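Local coordinates for L-ornithine 5-monooxygenase (Pseudomonas aeruginosa, PDB 3S5W), which catalyses the NADPH- and FAD-dependent N5-hydroxylation of L-ornithine, the first step in making the hydroxamate groups of the siderophore pyoverdin, at residues A[31-36]-A[61-66]; A[45-50]-A[138-143]. All coordinates share one frame; numbering follows the deposited sequence.

Interaction 1 (A[31-36]-A[61-66]); sequences HDLIGV and VLFLDK. With FAD (flavin-adenine dinucleotide), chain C.
Leu-62, which has the most surface buried here, lays its tip against the ring of His-31, on the same face of the sheet as Ile-34. Its CG stands beside its backbone N (chi1 -69°), and this carries CD1 over one face of the imidazole, 3.9 Å from the ring centroid, a CH-pi contact that suits a branched aliphatic tip. The backbone of Leu-62 is gripped at both ends: its N donates to Leu-33 O at 3.0 Å, and its O accepts from Gly-35 N at 2.8 Å. Gly-35 O accepts from Leu-64 N at 2.9 Å. On the other face, Leu-33 and Val-61 lie side by side, Leu-33 CD2 meeting Val-61 CG1 at 3.9 Å. Gly-35, with no side chain, lets the Phe-63 ring lie close over the strand, CD1 3.8 Å from Gly-35 CA. Just past this parallel ladder, Asp-65 OD1 accepts a hydrogen bond from FAD O2B and OD2 one from O3B, each at 2.7 Å, the acidic strand end that holds the adenosine ribose in Rossmann-type FAD domains. Strands 30-36 and 61-65 belong to a beta-alpha-beta unit whose helix 40-56 covers Leu-33 and Phe-63, while Arg-179 of strand 176-181 packs on Ile-34, Leu-62 and Leu-64.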
loop_
_atom_site.group_PDB
_atom_site.type_symbol
_atom_site.label_atom_id
_atom_site.label_comp_id
_atom_site.label_asym_id
_atom_site.label_seq_id
_atom_site.Cartn_x
_atom_site.Cartn_y
_atom_site.Cartn_z
ATOM N N HIS A 31 -9.601 -12.548 -23.343
ATOM C CA HIS A 31 -8.495 -11.604 -23.110
ATOM C C HIS A 31 -7.194 -12.343 -22.923
ATOM O O HIS A 31 -7.182 -13.514 -22.537
ATOM C CB HIS A 31 -8.806 -10.689 -21.915
ATOM C CG HIS A 31 -10.086 -9.923 -22.077
ATOM N ND1 HIS A 31 -10.175 -8.778 -22.838
ATOM C CD2 HIS A 31 -11.337 -10.169 -21.617
ATOM C CE1 HIS A 31 -11.423 -8.340 -22.828
ATOM N NE2 HIS A 31 -12.147 -9.161 -22.085
ATOM N N ASP A 32 -6.089 -11.661 -23.219
ATOM C CA ASP A 32 -4.763 -12.203 -22.955
ATOM C C ASP A 32 -4.401 -12.063 -21.469
ATOM O O ASP A 32 -3.820 -12.976 -20.884
ATOM C CB ASP A 32 -3.709 -11.523 -23.851
ATOM C CG ASP A 32 -3.830 -11.948 -25.318
ATOM O OD1 ASP A 32 -3.821 -13.171 -25.573
ATOM O OD2 ASP A 32 -3.915 -11.069 -26.205
ATOM N N LEU A 33 -4.760 -10.916 -20.882
ATOM C CA LEU A 33 -4.465 -10.631 -19.480
ATOM C C LEU A 33 -5.575 -9.828 -18.866
ATOM O O LEU A 33 -6.044 -8.837 -19.444
ATOM C CB LEU A 33 -3.146 -9.828 -19.342
ATOM C CG LEU A 33 -2.682 -9.501 -17.903
ATOM C CD1 LEU A 33 -2.135 -10.761 -17.165
ATOM C CD2 LEU A 33 -1.657 -8.346 -17.924
ATOM N N ILE A 34 -5.983 -10.234 -17.677
ATOM C CA ILE A 34 -6.785 -9.367 -16.842
ATOM C C ILE A 34 -6.024 -9.131 -15.533
ATOM O O ILE A 34 -5.439 -10.054 -14.992
ATOM C CB ILE A 34 -8.209 -9.940 -16.574
ATOM C CG1 ILE A 34 -8.951 -10.129 -17.901
ATOM C CG2 ILE A 34 -9.027 -9.013 -15.623
ATOM C CD1 ILE A 34 -10.383 -10.680 -17.723
ATOM N N GLY A 35 -6.059 -7.883 -15.058
ATOM C CA GLY A 35 -5.448 -7.522 -13.790
ATOM C C GLY A 35 -6.472 -7.138 -12.756
ATOM O O GLY A 35 -7.447 -6.458 -13.060
ATOM N N VAL A 36 -6.250 -7.599 -11.531
ATOM C CA VAL A 36 -7.031 -7.170 -10.400
ATOM C C VAL A 36 -6.295 -5.960 -9.805
ATOM O O VAL A 36 -5.173 -6.118 -9.258
ATOM C CB VAL A 36 -7.135 -8.273 -9.345
ATOM C CG1 VAL A 36 -8.033 -7.818 -8.200
ATOM C CG2 VAL A 36 -7.639 -9.572 -9.972
ATOM N N VAL A 61 -5.688 -6.632 -23.237
ATOM C CA VAL A 61 -5.484 -6.492 -21.782
ATOM C C VAL A 61 -6.543 -5.604 -21.098
ATOM O O VAL A 61 -6.942 -4.579 -21.641
ATOM C CB VAL A 61 -4.013 -5.994 -21.467
ATOM C CG1 VAL A 61 -3.771 -5.879 -19.991
ATOM C CG2 VAL A 61 -2.971 -6.939 -22.073
ATOM N N LEU A 62 -6.991 -6.019 -19.915
ATOM C CA LEU A 62 -7.849 -5.197 -19.053
ATOM C C LEU A 62 -7.335 -5.145 -17.614
ATOM O O LEU A 62 -6.902 -6.162 -17.064
ATOM C CB LEU A 62 -9.286 -5.725 -18.995
ATOM C CG LEU A 62 -10.203 -5.655 -20.220
ATOM C CD1 LEU A 62 -11.550 -6.269 -19.830
ATOM C CD2 LEU A 62 -10.392 -4.237 -20.678
ATOM N N PHE A 63 -7.434 -3.971 -16.999
ATOM C CA PHE A 63 -7.161 -3.857 -15.566
ATOM C C PHE A 63 -8.384 -3.329 -14.889
ATOM O O PHE A 63 -8.854 -2.264 -15.250
ATOM C CB PHE A 63 -5.971 -2.923 -15.316
ATOM C CG PHE A 63 -4.703 -3.409 -15.930
ATOM C CD1 PHE A 63 -3.898 -4.350 -15.260
ATOM C CD2 PHE A 63 -4.315 -2.953 -17.192
ATOM C CE1 PHE A 63 -2.737 -4.818 -15.853
ATOM C CE2 PHE A 63 -3.142 -3.400 -17.765
ATOM C CZ PHE A 63 -2.357 -4.336 -17.108
ATOM N N LEU A 64 -8.902 -4.071 -13.917
ATOM C CA LEU A 64 -10.129 -3.705 -13.213
ATOM C C LEU A 64 -9.827 -3.105 -11.852
ATOM O O LEU A 64 -9.032 -3.674 -11.095
ATOM C CB LEU A 64 -11.036 -4.939 -13.023
ATOM C CG LEU A 64 -11.325 -5.877 -14.212
ATOM C CD1 LEU A 64 -12.430 -6.882 -13.836
ATOM C CD2 LEU A 64 -11.657 -5.163 -15.504
ATOM N N ASP A 65 -10.420 -1.958 -11.546
ATOM C CA ASP A 65 -10.228 -1.370 -10.240
ATOM C C ASP A 65 -11.555 -1.015 -9.627
ATOM O O ASP A 65 -12.394 -0.383 -10.264
ATOM C CB ASP A 65 -9.311 -0.129 -10.293
ATOM C CG ASP A 65 -8.702 0.204 -8.925
ATOM O OD1 ASP A 65 -9.428 0.712 -8.033
ATOM O OD2 ASP A 65 -7.493 -0.060 -8.728
ATOM N N LYS A 66 -11.708 -1.395 -8.375
ATOM C CA LYS A 66 -12.934 -1.148 -7.636
ATOM C C LYS A 66 -13.239 0.328 -7.398
ATOM O O LYS A 66 -14.390 0.672 -7.158
ATOM C CB LYS A 66 -12.992 -1.962 -6.343
ATOM C CG LYS A 66 -12.012 -1.549 -5.259
ATOM C CD LYS A 66 -12.149 -2.460 -4.027
ATOM C CE LYS A 66 -11.253 -1.969 -2.895
ATOM N NZ LYS A 66 -11.432 -2.818 -1.676
HETATM P PA FAD C . -2.298 -0.345 -4.406
HETATM O O1A FAD C . -2.777 -0.604 -3.028
HETATM O O2A FAD C . -1.726 1.061 -4.652
HETATM O O5B FAD C . -3.514 -0.572 -5.462
HETATM C C5B FAD C . -4.350 -1.696 -5.319
HETATM C C4B FAD C . -5.575 -1.368 -6.154
HETATM O O4B FAD C . -6.392 -2.508 -6.163
HETATM C C3B FAD C . -6.390 -0.253 -5.506
HETATM O O3B FAD C . -6.532 0.825 -6.410
HETATM C C2B FAD C . -7.736 -0.906 -5.169
HETATM O O2B FAD C . -8.841 -0.067 -5.488
HETATM C C1B FAD C . -7.747 -2.092 -6.086
HETATM N N9A FAD C . -8.463 -3.266 -5.598
HETATM C C8A FAD C . -8.317 -3.920 -4.379
HETATM N N7A FAD C . -9.135 -5.014 -4.399
HETATM C C5A FAD C . -9.756 -5.058 -5.609
HETATM C C6A FAD C . -10.680 -5.947 -6.157
HETATM N N6A FAD C . -10.929 -7.125 -5.562
HETATM N N1A FAD C . -11.145 -5.702 -7.447
HETATM C C2A FAD C . -10.713 -4.629 -8.200
HETATM N N3A FAD C . -9.790 -3.741 -7.656
HETATM C C4A FAD C . -9.330 -3.964 -6.379
HETATM N N1 FAD C . 5.341 3.249 -1.152
HETATM C C2 FAD C . 6.453 4.000 -1.511
HETATM O O2 FAD C . 7.343 3.502 -2.181
HETATM N N3 FAD C . 6.572 5.316 -1.116
HETATM C C4 FAD C . 5.593 5.928 -0.373
HETATM O O4 FAD C . 5.721 7.130 -0.080
HETATM C C4X FAD C . 4.469 5.171 0.009
HETATM N N5 FAD C . 3.471 5.753 0.778
HETATM C C5X FAD C . 2.372 5.003 1.163
HETATM C C6 FAD C . 1.371 5.605 1.941
HETATM C C7 FAD C . 0.258 4.880 2.344
HETATM C C7M FAD C . -0.772 5.590 3.187
HETATM C C8 FAD C . 0.158 3.539 1.992
HETATM C C8M FAD C . -1.019 2.695 2.389
HETATM C C9 FAD C . 1.143 2.932 1.220
HETATM C C9A FAD C . 2.256 3.659 0.778
HETATM N N10 FAD C . 3.260 3.066 0.003
HETATM C C10 FAD C . 4.369 3.822 -0.360
HETATM C "C1'" FAD C . 3.222 1.621 -0.388
HETATM C "C2'" FAD C . 2.184 1.281 -1.477
HETATM O "O2'" FAD C . 1.868 -0.093 -1.228
HETATM C "C3'" FAD C . 2.812 1.438 -2.853
HETATM O "O3'" FAD C . 3.307 2.775 -3.070
HETATM C "C4'" FAD C . 1.794 1.146 -3.984
HETATM O "O4'" FAD C . 0.594 1.869 -3.733
HETATM C "C5'" FAD C . 1.523 -0.360 -4.238
HETATM O "O5'" FAD C . 0.882 -0.460 -5.496
HETATM P P FAD C . -0.158 -1.643 -5.866
HETATM O O1P FAD C . -0.716 -1.269 -7.217
HETATM O O2P FAD C . 0.594 -2.941 -5.743
HETATM O O3P FAD C . -1.274 -1.526 -4.731
#

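Interaction 2 (A[45-50]-A[138-143]); sequences LAIALQ and SHFQEQ
Phe-140 leans its ring on the flank of helix 40-56, against Ala-46, Ile-47 and Gln-50. From CB, its CG lies beside the backbone N and anti to the carbonyl carbon (chi1 -63°), sending the ring toward the helix. CG comes 4.2 Å from Ala-46 CB, and CD2 is closer to that methyl, at 3.7 Å. The methyl sits over one face of the ring, offset toward the rim, in a CH-pi contact; alanine suits the spot because its short side chain lets the ring come up to the helix. Farther out, CE2 reaches the backbone, 3.6 Å from Ala-46 O. At the tip, CZ meets Ile-47 CG1 at 3.8 Å and CE1 meets it at 4.0 Å, the two side chains crossing at about a right angle. Gln-50 NE2 is 3.9 Å from CZ, its amide plane turned 38° from the ring, and it hydrogen-bonds to the hydroxyl of Tyr-101. A water donates to Ala-46 O at 2.6 Å, which also accepts the helical bond from Gln-50 N, and to Gln-143 OE1 at 2.8 Å. With no direct hydrogen bond between the segments, van der Waals contact and burial of apolar surface probably do most of the holding.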
loop_
_atom_site.group_PDB
_atom_site.type_symbol
_atom_site.label_atom_id
_atom_site.label_comp_id
_atom_site.label_asym_id
_atom_site.label_seq_id
_atom_site.Cartn_x
_atom_site.Cartn_y
_atom_site.Cartn_z
ATOM N N LEU A 45 2.954 -2.050 -14.974
ATOM C CA LEU A 45 2.831 -3.186 -15.887
ATOM C C LEU A 45 2.204 -2.813 -17.267
ATOM O O LEU A 45 2.723 -3.245 -18.302
ATOM C CB LEU A 45 2.055 -4.319 -15.221
ATOM C CG LEU A 45 1.829 -5.583 -16.076
ATOM C CD1 LEU A 45 3.181 -6.190 -16.478
ATOM C CD2 LEU A 45 1.052 -6.555 -15.209
ATOM N N ALA A 46 1.140 -2.013 -17.279
ATOM C CA ALA A 46 0.508 -1.542 -18.521
ATOM C C ALA A 46 1.521 -0.787 -19.400
ATOM O O ALA A 46 1.556 -0.942 -20.652
ATOM C CB ALA A 46 -0.695 -0.614 -18.193
ATOM N N ILE A 47 2.346 0.037 -18.752
ATOM C CA ILE A 47 3.420 0.742 -19.466
ATOM C C ILE A 47 4.421 -0.232 -20.081
ATOM O O ILE A 47 4.796 -0.097 -21.263
ATOM C CB ILE A 47 4.187 1.731 -18.542
ATOM C CG1 ILE A 47 3.247 2.804 -18.017
ATOM C CG2 ILE A 47 5.394 2.339 -19.269
ATOM C CD1 ILE A 47 3.823 3.588 -16.811
ATOM N N ALA A 48 4.871 -1.201 -19.291
ATOM C CA ALA A 48 5.884 -2.134 -19.775
ATOM C C ALA A 48 5.327 -3.004 -20.929
ATOM O O ALA A 48 6.052 -3.309 -21.902
ATOM C CB ALA A 48 6.374 -2.992 -18.658
ATOM N N LEU A 49 4.048 -3.361 -20.823
ATOM C CA LEU A 49 3.339 -4.088 -21.907
ATOM C C LEU A 49 3.281 -3.270 -23.177
ATOM O O LEU A 49 3.575 -3.798 -24.258
ATOM C CB LEU A 49 1.921 -4.514 -21.491
ATOM C CG LEU A 49 1.815 -5.589 -20.414
ATOM C CD1 LEU A 49 0.384 -5.700 -19.882
ATOM C CD2 LEU A 49 2.360 -6.920 -20.883
ATOM N N GLN A 50 2.936 -1.987 -23.045
ATOM C CA GLN A 50 2.913 -1.048 -24.179
ATOM C C GLN A 50 4.282 -0.882 -24.874
ATOM O O GLN A 50 4.337 -0.767 -26.117
ATOM C CB GLN A 50 2.315 0.314 -23.780
ATOM C CG GLN A 50 2.430 1.382 -24.867
ATOM C CD GLN A 50 1.779 2.694 -24.490
ATOM O OE1 GLN A 50 0.652 2.980 -24.901
ATOM N NE2 GLN A 50 2.477 3.500 -23.700
ATOM N N SER A 138 -4.552 7.745 -17.087
ATOM C CA SER A 138 -5.407 8.339 -18.124
ATOM C C SER A 138 -4.909 8.090 -19.560
ATOM O O SER A 138 -5.631 8.398 -20.511
ATOM C CB SER A 138 -5.600 9.855 -17.902
ATOM O OG SER A 138 -4.474 10.557 -18.408
ATOM N N HIS A 139 -3.693 7.555 -19.730
ATOM C CA HIS A 139 -3.221 7.108 -21.057
ATOM C C HIS A 139 -3.604 5.663 -21.382
ATOM O O HIS A 139 -3.261 5.155 -22.458
ATOM C CB HIS A 139 -1.702 7.272 -21.196
ATOM C CG HIS A 139 -1.258 8.697 -21.197
ATOM N ND1 HIS A 139 -1.150 9.440 -20.041
ATOM C CD2 HIS A 139 -0.922 9.524 -22.216
ATOM C CE1 HIS A 139 -0.769 10.667 -20.349
ATOM N NE2 HIS A 139 -0.613 10.741 -21.661
ATOM N N PHE A 140 -4.312 5.005 -20.455
ATOM C CA PHE A 140 -4.631 3.565 -20.588
ATOM C C PHE A 140 -6.133 3.296 -20.462
ATOM O O PHE A 140 -6.559 2.220 -20.020
ATOM C CB PHE A 140 -3.786 2.717 -19.605
ATOM C CG PHE A 140 -2.333 2.804 -19.885
ATOM C CD1 PHE A 140 -1.567 3.829 -19.326
ATOM C CD2 PHE A 140 -1.729 1.909 -20.757
ATOM C CE1 PHE A 140 -0.206 3.965 -19.643
ATOM C CE2 PHE A 140 -0.377 2.033 -21.065
ATOM C CZ PHE A 140 0.380 3.053 -20.496
ATOM N N GLN A 141 -6.916 4.298 -20.863
ATOM C CA GLN A 141 -8.372 4.274 -20.795
ATOM C C GLN A 141 -8.996 3.097 -21.549
ATOM O O GLN A 141 -10.025 2.579 -21.118
ATOM C CB GLN A 141 -8.954 5.593 -21.273
ATOM C CG GLN A 141 -8.839 6.721 -20.241
ATOM C CD GLN A 141 -9.242 8.091 -20.797
ATOM O OE1 GLN A 141 -8.478 9.063 -20.718
ATOM N NE2 GLN A 141 -10.446 8.174 -21.355
ATOM N N GLU A 142 -8.371 2.667 -22.640
ATOM C CA GLU A 142 -8.865 1.497 -23.385
ATOM C C GLU A 142 -8.672 0.194 -22.625
ATOM O O GLU A 142 -9.409 -0.772 -22.849
ATOM C CB GLU A 142 -8.247 1.398 -24.782
ATOM C CG GLU A 142 -8.885 2.384 -25.782
ATOM C CD GLU A 142 -8.367 2.226 -27.210
ATOM O OE1 GLU A 142 -7.184 1.841 -27.393
ATOM O OE2 GLU A 142 -9.148 2.508 -28.154
ATOM N N GLN A 143 -7.708 0.190 -21.704
ATOM C CA GLN A 143 -7.401 -0.992 -20.920
ATOM C C GLN A 143 -7.948 -0.976 -19.498
ATOM O O GLN A 143 -8.010 -2.004 -18.856
ATOM C CB GLN A 143 -5.898 -1.253 -20.909
ATOM C CG GLN A 143 -5.362 -1.593 -22.297
ATOM C CD GLN A 143 -3.889 -1.825 -22.339
ATOM O OE1 GLN A 143 -3.131 -1.333 -21.493
ATOM N NE2 GLN A 143 -3.454 -2.585 -23.341
HETATM O O HOH W 1 -0.481 -1.650 -22.186
#

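How the interactions relate
Both interactions build on the same beta-alpha-beta unit: interaction 1 pairs its two strands, and interaction 2 places the loop between helix 126-137 and strand 144-146 against its helix. They meet at Phe-63, whose CE2 packs 3.7 Å from Ala-46 CB and whose N probably bonds to Gln-143 O, so one face of the sheet merges with the packing under the loop. Both are largely buried, but interaction 1 is the more extensive (448 against 207 Å²), is held by direct backbone bonds as well as apolar contacts, and ends at FAD. Interaction 2, farther from the cofactor, reaches the surface at Gln-50, and its bridging hydrogen bonds pass through water.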